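Local coordinates for protein chloramphenicol acetyltransferase (Bacteroides thetaiotaomicron, PDB 2I9D) that probably transfers an acetyl group from acetyl-CoA to a hydroxyl of chloramphenicol and assembles as a trimer, at residues A[65-70]-A[209-214]; A[71-76]-A[171-176]. All coordinates share one frame; numbering follows the deposited sequence.

Interaction 1 (A[65-70]-A[209-214]); sequences NEIPEF and YKKVED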
ATOM      1  N   ASN A  65       8.228 -20.345   7.068  1.00 33.79           N
ATOM      2  CA  ASN A  65       8.670 -21.720   6.995  1.00 34.24           C
ATOM      3  C   ASN A  65       7.511 -22.693   7.153  1.00 34.98           C
ATOM      4  O   ASN A  65       7.444 -23.687   6.408  1.00 35.29           O
ATOM      5  CB  ASN A  65       9.765 -21.965   8.018  1.00 34.35           C
ATOM      6  CG  ASN A  65      11.122 -21.553   7.496  1.00 34.18           C
ATOM      7  OD1 ASN A  65      11.728 -22.277   6.716  1.00 33.96           O
ATOM      8  ND2 ASN A  65      11.597 -20.379   7.904  1.00 34.53           N
ATOM      9  N   GLU A  66       6.570 -22.369   8.053  1.00 34.68           N
ATOM     10  CA  GLU A  66       5.478 -23.301   8.394  1.00 35.47           C
ATOM     11  C   GLU A  66       4.313 -23.353   7.427  1.00 34.86           C
ATOM     12  O   GLU A  66       3.573 -24.327   7.439  1.00 34.43           O
ATOM     13  CB  GLU A  66       4.994 -23.131   9.841  1.00 35.04           C
ATOM     14  CG  GLU A  66       6.010 -23.636  10.852  1.00 36.38           C
ATOM     15  CD  GLU A  66       5.525 -23.579  12.304  1.00 37.05           C
ATOM     16  OE1 GLU A  66       4.359 -23.193  12.548  1.00 40.47           O
ATOM     17  OE2 GLU A  66       6.318 -23.928  13.205  1.00 39.59           O
ATOM     18  N   ILE A  67       4.184 -22.336   6.571  1.00 34.83           N
ATOM     19  CA  ILE A  67       3.144 -22.298   5.543  1.00 34.68           C
ATOM     20  C   ILE A  67       3.828 -22.458   4.187  1.00 35.55           C
ATOM     21  O   ILE A  67       4.487 -21.528   3.719  1.00 36.72           O
ATOM     22  CB  ILE A  67       2.296 -20.981   5.621  1.00 34.51           C
ATOM     23  CG1 ILE A  67       1.686 -20.827   7.014  1.00 34.04           C
ATOM     24  CG2 ILE A  67       1.179 -20.965   4.591  1.00 33.49           C
ATOM     25  CD1 ILE A  67       1.281 -19.405   7.370  1.00 34.12           C
ATOM     26  N   PRO A  68       3.686 -23.636   3.546  1.00 35.78           N
ATOM     27  CA  PRO A  68       4.577 -23.962   2.427  1.00 35.47           C
ATOM     28  C   PRO A  68       4.427 -23.063   1.205  1.00 34.87           C
ATOM     29  O   PRO A  68       5.333 -23.000   0.384  1.00 35.65           O
ATOM     30  CB  PRO A  68       4.216 -25.429   2.084  1.00 34.96           C
ATOM     31  CG  PRO A  68       2.860 -25.630   2.594  1.00 36.05           C
ATOM     32  CD  PRO A  68       2.695 -24.711   3.792  1.00 36.31           C
ATOM     33  N   GLU A  69       3.294 -22.384   1.069  1.00 34.26           N
ATOM     34  CA  GLU A  69       3.083 -21.469  -0.050  1.00 33.07           C
ATOM     35  C   GLU A  69       4.085 -20.306  -0.032  1.00 31.87           C
ATOM     36  O   GLU A  69       4.356 -19.712  -1.067  1.00 31.36           O
ATOM     37  CB  GLU A  69       1.641 -20.940  -0.042  1.00 33.27           C
ATOM     38  CG  GLU A  69       0.597 -21.939  -0.589  1.00 35.24           C
ATOM     39  CD  GLU A  69       0.249 -23.040   0.413  1.00 34.35           C
ATOM     40  OE1 GLU A  69       0.640 -22.961   1.584  1.00 34.71           O
ATOM     41  OE2 GLU A  69      -0.427 -23.996   0.025  1.00 37.72           O
ATOM     42  N   PHE A  70       4.626 -20.012   1.150  1.00 30.63           N
ATOM     43  CA  PHE A  70       5.584 -18.924   1.355  1.00 30.50           C
ATOM     44  C   PHE A  70       7.031 -19.340   1.075  1.00 30.05           C
ATOM     45  O   PHE A  70       7.950 -18.551   1.249  1.00 30.94           O
ATOM     46  CB  PHE A  70       5.418 -18.330   2.778  1.00 30.25           C
ATOM     47  CG  PHE A  70       4.127 -17.541   2.954  1.00 30.56           C
ATOM     48  CD1 PHE A  70       4.126 -16.146   2.844  1.00 30.91           C
ATOM     49  CD2 PHE A  70       2.914 -18.204   3.195  1.00 30.32           C
ATOM     50  CE1 PHE A  70       2.942 -15.412   2.977  1.00 30.75           C
ATOM     51  CE2 PHE A  70       1.718 -17.493   3.329  1.00 32.20           C
ATOM     52  CZ  PHE A  70       1.727 -16.088   3.218  1.00 32.34           C
ATOM     53  N   TYR A 209      -0.714 -14.250   8.935  1.00 28.56           N
ATOM     54  CA  TYR A 209      -0.946 -13.292  10.007  1.00 29.83           C
ATOM     55  C   TYR A 209      -1.491 -13.920  11.312  1.00 31.45           C
ATOM     56  O   TYR A 209      -1.054 -13.551  12.418  1.00 31.32           O
ATOM     57  CB  TYR A 209      -1.873 -12.166   9.514  1.00 28.72           C
ATOM     58  CG  TYR A 209      -1.171 -11.138   8.636  1.00 28.87           C
ATOM     59  CD1 TYR A 209      -1.395 -11.090   7.251  1.00 25.35           C
ATOM     60  CD2 TYR A 209      -0.277 -10.206   9.195  1.00 28.72           C
ATOM     61  CE1 TYR A 209      -0.764 -10.146   6.462  1.00 24.53           C
ATOM     62  CE2 TYR A 209       0.370  -9.260   8.388  1.00 27.20           C
ATOM     63  CZ  TYR A 209       0.122  -9.242   7.030  1.00 24.54           C
ATOM     64  OH  TYR A 209       0.740  -8.303   6.247  1.00 24.87           O
ATOM     65  N   LYS A 210      -2.450 -14.851  11.176  1.00 33.23           N
ATOM     66  CA  LYS A 210      -2.936 -15.633  12.313  1.00 34.73           C
ATOM     67  C   LYS A 210      -1.741 -16.276  13.017  1.00 34.62           C
ATOM     68  O   LYS A 210      -1.556 -16.110  14.225  1.00 34.83           O
ATOM     69  CB  LYS A 210      -3.954 -16.694  11.857  1.00 36.20           C
ATOM     70  CG  LYS A 210      -4.541 -17.545  12.971  1.00 39.23           C
ATOM     71  CD  LYS A 210      -5.447 -16.708  13.884  1.00 43.10           C
ATOM     72  CE  LYS A 210      -6.002 -17.516  15.102  1.00 43.42           C
ATOM     73  NZ  LYS A 210      -6.779 -16.609  16.041  1.00 42.82           N
ATOM     74  N   LYS A 211      -0.906 -16.955  12.240  1.00 34.93           N
ATOM     75  CA  LYS A 211       0.290 -17.629  12.749  1.00 35.20           C
ATOM     76  C   LYS A 211       1.304 -16.687  13.443  1.00 34.82           C
ATOM     77  O   LYS A 211       1.749 -16.971  14.549  1.00 34.97           O
ATOM     78  CB  LYS A 211       0.934 -18.410  11.614  1.00 35.45           C
ATOM     79  CG  LYS A 211       1.817 -19.564  12.056  1.00 36.81           C
ATOM     80  CD  LYS A 211       2.276 -20.398  10.850  1.00 36.63           C
ATOM     81  CE  LYS A 211       1.309 -21.555  10.529  1.00 38.03           C
ATOM     82  NZ  LYS A 211       1.487 -22.670  11.491  1.00 39.61           N
ATOM     83  N   VAL A 212       1.636 -15.552  12.821  1.00 34.08           N
ATOM     84  CA  VAL A 212       2.521 -14.569  13.459  1.00 32.98           C
ATOM     85  C   VAL A 212       1.951 -14.052  14.795  1.00 33.11           C
ATOM     86  O   VAL A 212       2.669 -13.978  15.800  1.00 32.16           O
ATOM     87  CB  VAL A 212       2.818 -13.375  12.512  1.00 32.80           C
ATOM     88  CG1 VAL A 212       3.518 -12.211  13.262  1.00 31.30           C
ATOM     89  CG2 VAL A 212       3.636 -13.840  11.336  1.00 31.99           C
ATOM     90  N   GLU A 213       0.670 -13.685  14.795  1.00 33.44           N
ATOM     91  CA  GLU A 213       0.030 -13.188  16.010  1.00 34.81           C
ATOM     92  C   GLU A 213       0.031 -14.230  17.147  1.00 35.55           C
ATOM     93  O   GLU A 213       0.358 -13.892  18.278  1.00 35.91           O
ATOM     94  CB  GLU A 213      -1.392 -12.692  15.732  1.00 34.42           C
ATOM     95  CG  GLU A 213      -2.057 -12.052  16.945  1.00 34.41           C
ATOM     96  CD  GLU A 213      -3.389 -11.433  16.601  1.00 35.29           C
ATOM     97  OE1 GLU A 213      -4.372 -12.191  16.491  1.00 37.30           O
ATOM     98  OE2 GLU A 213      -3.462 -10.198  16.436  1.00 34.23           O
ATOM     99  N   ASP A 214      -0.305 -15.481  16.832  1.00 36.96           N
ATOM    100  CA  ASP A 214      -0.227 -16.581  17.808  1.00 39.11           C
ATOM    101  C   ASP A 214       1.119 -16.621  18.543  1.00 39.07           C
ATOM    102  O   ASP A 214       1.125 -16.849  19.745  1.00 39.44           O
ATOM    103  CB  ASP A 214      -0.526 -17.970  17.185  1.00 39.24           C
ATOM    104  CG  ASP A 214      -2.005 -18.157  16.786  1.00 42.68           C
ATOM    105  OD1 ASP A 214      -2.872 -17.333  17.201  1.00 45.51           O
ATOM    106  OD2 ASP A 214      -2.295 -19.137  16.031  1.00 43.06           O
TER

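Interaction 2 (A[71-76]-A[171-176]); sequences RYRIDP and NYPLLN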
ATOM      1  N   ARG A  71       7.220 -20.583   0.633  1.00 29.79           N
ATOM      2  CA  ARG A  71       8.535 -21.143   0.333  1.00 29.41           C
ATOM      3  C   ARG A  71       8.756 -21.287  -1.168  1.00 29.12           C
ATOM      4  O   ARG A  71       9.837 -21.706  -1.596  1.00 28.78           O
ATOM      5  CB  ARG A  71       8.696 -22.500   1.032  1.00 29.59           C
ATOM      6  CG  ARG A  71       8.916 -22.366   2.565  1.00 32.64           C
ATOM      7  CD  ARG A  71       9.595 -23.590   3.173  1.00 36.94           C
ATOM      8  NE  ARG A  71       8.621 -24.418   3.862  1.00 43.14           N
ATOM      9  CZ  ARG A  71       8.075 -25.521   3.371  1.00 45.02           C
ATOM     10  NH1 ARG A  71       8.434 -25.981   2.188  1.00 46.00           N
ATOM     11  NH2 ARG A  71       7.169 -26.165   4.082  1.00 46.24           N
ATOM     12  N   TYR A  72       7.715 -20.976  -1.951  1.00 28.05           N
ATOM     13  CA  TYR A  72       7.761 -21.073  -3.398  1.00 28.35           C
ATOM     14  C   TYR A  72       8.444 -19.845  -3.972  1.00 28.37           C
ATOM     15  O   TYR A  72       8.151 -18.710  -3.538  1.00 28.16           O
ATOM     16  CB  TYR A  72       6.348 -21.178  -3.982  1.00 29.00           C
ATOM     17  CG  TYR A  72       5.738 -22.563  -3.863  1.00 32.34           C
ATOM     18  CD1 TYR A  72       5.579 -23.376  -4.983  1.00 31.57           C
ATOM     19  CD2 TYR A  72       5.334 -23.066  -2.603  1.00 33.53           C
ATOM     20  CE1 TYR A  72       5.025 -24.647  -4.854  1.00 33.72           C
ATOM     21  CE2 TYR A  72       4.794 -24.326  -2.467  1.00 34.34           C
ATOM     22  CZ  TYR A  72       4.639 -25.117  -3.592  1.00 33.59           C
ATOM     23  OH  TYR A  72       4.079 -26.373  -3.440  1.00 33.90           O
ATOM     24  N   ARG A  73       9.343 -20.079  -4.937  1.00 27.76           N
ATOM     25  CA  ARG A  73      10.107 -19.039  -5.611  1.00 26.91           C
ATOM     26  C   ARG A  73      10.198 -19.296  -7.114  1.00 27.38           C
ATOM     27  O   ARG A  73      10.032 -20.435  -7.579  1.00 27.82           O
ATOM     28  CB  ARG A  73      11.527 -18.937  -5.030  1.00 26.70           C
ATOM     29  CG  ARG A  73      11.598 -18.690  -3.543  1.00 24.84           C
ATOM     30  CD  ARG A  73      11.241 -17.230  -3.139  1.00 22.81           C
ATOM     31  NE  ARG A  73      11.321 -17.057  -1.680  1.00 22.74           N
ATOM     32  CZ  ARG A  73      10.332 -17.298  -0.810  1.00 22.61           C
ATOM     33  NH1 ARG A  73       9.144 -17.714  -1.215  1.00 22.77           N
ATOM     34  NH2 ARG A  73      10.515 -17.084   0.479  1.00 20.75           N
ATOM     35  N   ILE A  74      10.407 -18.231  -7.878  1.00 27.15           N
ATOM     36  CA  ILE A  74      10.760 -18.360  -9.273  1.00 27.98           C
ATOM     37  C   ILE A  74      12.276 -18.250  -9.233  1.00 29.67           C
ATOM     38  O   ILE A  74      12.818 -17.170  -8.909  1.00 30.40           O
ATOM     39  CB  ILE A  74      10.165 -17.238 -10.164  1.00 27.89           C
ATOM     40  CG1 ILE A  74       8.627 -17.203 -10.082  1.00 27.38           C
ATOM     41  CG2 ILE A  74      10.664 -17.393 -11.620  1.00 27.71           C
ATOM     42  CD1 ILE A  74       7.942 -16.189 -11.028  1.00 26.18           C
ATOM     43  N   ASP A  75      12.962 -19.360  -9.512  1.00 30.88           N
ATOM     44  CA  ASP A  75      14.430 -19.392  -9.471  1.00 32.54           C
ATOM     45  C   ASP A  75      15.082 -18.573 -10.608  1.00 32.90           C
ATOM     46  O   ASP A  75      14.393 -18.160 -11.542  1.00 32.92           O
ATOM     47  CB  ASP A  75      14.924 -20.840  -9.437  1.00 32.50           C
ATOM     48  CG  ASP A  75      15.481 -21.250  -8.066  1.00 36.07           C
ATOM     49  OD1 ASP A  75      15.478 -20.433  -7.093  1.00 37.30           O
ATOM     50  OD2 ASP A  75      15.946 -22.421  -7.968  1.00 41.40           O
ATOM     51  N   PRO A  76      16.406 -18.298 -10.508  1.00 33.83           N
ATOM     52  CA  PRO A  76      17.093 -17.497 -11.541  1.00 34.85           C
ATOM     53  C   PRO A  76      16.829 -17.960 -12.975  1.00 35.91           C
ATOM     54  O   PRO A  76      16.713 -17.143 -13.870  1.00 35.98           O
ATOM     55  CB  PRO A  76      18.577 -17.646 -11.184  1.00 34.75           C
ATOM     56  CG  PRO A  76      18.595 -17.975  -9.736  1.00 33.48           C
ATOM     57  CD  PRO A  76      17.311 -18.658  -9.393  1.00 33.53           C
ATOM     58  N   ASN A 171      12.574 -11.343  -6.380  1.00 24.74           N
ATOM     59  CA  ASN A 171      13.116 -12.697  -6.148  1.00 24.67           C
ATOM     60  C   ASN A 171      12.535 -13.399  -4.917  1.00 25.42           C
ATOM     61  O   ASN A 171      12.346 -14.616  -4.940  1.00 26.61           O
ATOM     62  CB  ASN A 171      14.642 -12.670  -6.080  1.00 23.84           C
ATOM     63  CG  ASN A 171      15.253 -12.160  -7.354  1.00 23.33           C
ATOM     64  OD1 ASN A 171      14.776 -12.475  -8.443  1.00 22.12           O
ATOM     65  ND2 ASN A 171      16.289 -11.331  -7.233  1.00 21.32           N
ATOM     66  N   TYR A 172      12.241 -12.634  -3.864  1.00 24.78           N
ATOM     67  CA  TYR A 172      11.617 -13.162  -2.634  1.00 24.72           C
ATOM     68  C   TYR A 172      10.663 -12.137  -1.969  1.00 23.67           C
ATOM     69  O   TYR A 172      10.662 -10.966  -2.324  1.00 22.93           O
ATOM     70  CB  TYR A 172      12.675 -13.667  -1.637  1.00 24.29           C
ATOM     71  CG  TYR A 172      13.916 -12.819  -1.624  1.00 26.17           C
ATOM     72  CD1 TYR A 172      13.975 -11.630  -0.867  1.00 25.65           C
ATOM     73  CD2 TYR A 172      15.022 -13.170  -2.395  1.00 25.20           C
ATOM     74  CE1 TYR A 172      15.111 -10.836  -0.869  1.00 25.79           C
ATOM     75  CE2 TYR A 172      16.163 -12.376  -2.412  1.00 26.06           C
ATOM     76  CZ  TYR A 172      16.212 -11.217  -1.647  1.00 27.04           C
ATOM     77  OH  TYR A 172      17.354 -10.433  -1.684  1.00 27.12           O
ATOM     78  N   PRO A 173       9.798 -12.601  -1.054  1.00 23.68           N
ATOM     79  CA  PRO A 173       8.930 -11.721  -0.231  1.00 22.95           C
ATOM     80  C   PRO A 173       9.690 -10.653   0.544  1.00 22.16           C
ATOM     81  O   PRO A 173      10.731 -10.921   1.125  1.00 21.54           O
ATOM     82  CB  PRO A 173       8.228 -12.698   0.721  1.00 23.21           C
ATOM     83  CG  PRO A 173       8.194 -13.984  -0.051  1.00 23.60           C
ATOM     84  CD  PRO A 173       9.517 -14.024  -0.806  1.00 23.48           C
ATOM     85  N   LEU A 174       9.135  -9.445   0.514  1.00 22.21           N
ATOM     86  CA  LEU A 174       9.651  -8.271   1.178  1.00 22.45           C
ATOM     87  C   LEU A 174       8.622  -7.848   2.246  1.00 22.55           C
ATOM     88  O   LEU A 174       7.434  -7.767   1.970  1.00 21.68           O
ATOM     89  CB  LEU A 174       9.852  -7.143   0.139  1.00 22.85           C
ATOM     90  CG  LEU A 174      10.965  -7.278  -0.923  1.00 24.67           C
ATOM     91  CD1 LEU A 174      11.155  -5.997  -1.754  1.00 18.64           C
ATOM     92  CD2 LEU A 174      12.305  -7.699  -0.240  1.00 24.30           C
ATOM     93  N   LEU A 175       9.092  -7.605   3.466  1.00 22.61           N
ATOM     94  CA  LEU A 175       8.216  -7.284   4.594  1.00 23.10           C
ATOM     95  C   LEU A 175       8.730  -6.045   5.308  1.00 22.82           C
ATOM     96  O   LEU A 175       9.914  -5.687   5.190  1.00 22.74           O
ATOM     97  CB  LEU A 175       8.109  -8.436   5.616  1.00 22.97           C
ATOM     98  CG  LEU A 175       7.406  -9.731   5.187  1.00 23.99           C
ATOM     99  CD1 LEU A 175       8.401 -10.768   4.611  1.00 22.28           C
ATOM    100  CD2 LEU A 175       6.640 -10.312   6.350  1.00 21.57           C
ATOM    101  N   ASN A 176       7.815  -5.405   6.026  1.00 22.78           N
ATOM    102  CA  ASN A 176       8.073  -4.248   6.841  1.00 23.13           C
ATOM    103  C   ASN A 176       7.348  -4.403   8.148  1.00 23.58           C
ATOM    104  O   ASN A 176       6.157  -4.777   8.155  1.00 24.63           O
ATOM    105  CB  ASN A 176       7.512  -3.014   6.167  1.00 23.21           C
ATOM    106  CG  ASN A 176       8.211  -2.700   4.868  1.00 25.20           C
ATOM    107  OD1 ASN A 176       9.254  -2.043   4.860  1.00 28.53           O
ATOM    108  ND2 ASN A 176       7.628  -3.139   3.759  1.00 25.99           N
TER
HETATM  109  O   HOH W   1      12.803 -14.551  -9.290  1.00 22.23           O
HETATM  110  O   HOH W   2       9.531 -15.493  -6.648  1.00 27.92           O

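Interaction 1 (A[65-70]-A[209-214])
Lys211 NZ donates a hydrogen bond to Glu66 OE1 at 3.1 Å, within a salt bridge that joins the end of helix 52-66 to helix 202-216. The ammonium meets the anti lone pair of OE1, so it approaches from the side turned away from OE2, and OE2 pairs with Arg62 one turn earlier in the same helix. Two cations thus share the carboxylate, one at each oxygen, which would be expected to keep it ionised. The two side chains cross at about a right angle. Lys211 CG stands anti to the backbone N (chi1 -157°), and bends at chi3 and chi4 then fold the tip over toward the glutamate. In the chloramphenicol acetyltransferase fold helix 202-216 packs on the large mixed sheet, with Tyr209 and Val212 against strand 186-196, and the contact joins the end of helix 52-66 and the turn after it to that helix. Ile67, where the backbone turns out of helix 52-66, supplies the apolar half. Its CG1 lies 3.6 Å from Lys211 CE, and its CD1 is 3.8 Å from Lys211 CD, the two side chains running antiparallel alongside each other. Ile67 is buried and also touches Leu207, one helical turn before Lys211.

Interaction 2 (A[71-76]-A[171-176])
The backbones of 71-76 and 171-176 come nearest at Arg73 and Tyr172, whose CA atoms are 6.8 Å apart, and no direct hydrogen bond links them; two waters bridge the gap instead. One donates to Ile74 O (2.6 Å) and to Asn171 OD1, which also accepts from Lys166. The other accepts from Ile74 N and gives a weak bond to Asn171 O. Arg73 provides most of the direct contact. Its chain bends at chi2 (-74°), carrying CD to 3.4 Å from Asn171 O and laying the guanidinium against Pro173, whose CD sits 3.3 Å above the centre of one face. Tyr172 CB approaches Arg73 NE obliquely at 3.7 Å, while the tyrosine hydroxyl reaches away to Glu135. Carbonyl groups hold the buried guanidinium: Arg73 NH1 donates to Tyr72 O at 2.7 Å, with the acceptor nearly in the guanidinium plane but the donor well above the carbonyl plane, and also to Phe70 O. Arg73 NE donates to Tyr144 O and Arg73 NH2 to Leu146 O, fixing the group's rotation. In this chloramphenicol acetyltransferase fold, a buried arginine on strand 72-74 of the small antiparallel sheet thus reaches the loop leading into strand 174-183 and, through Leu146 O, strand 146-151 of the mixed sheet.

From the N terminus, helix 52-66 runs into 65-70, and the chain passes directly into 71-76, the first segment of interaction 2. Strand 72-74 joins the small antiparallel sheet, and the chain then passes through several strands and helices before 171-176 closes the loop of interaction 2 across 94 intervening residues. Only after strands 174-183 and 186-196 does helix 202-216 bring 209-214 back to close interaction 1. Interaction 2 is therefore nested inside interaction 1. A probable hydrogen bond from Arg71 NE to Asn65 O (2.9 Å) connects them directly. Interaction 1 ties the end of helix 52-66 and the following turn to C-terminal helix 202-216; interaction 2 ties strand 72-74 to the loop leading into strand 174-183.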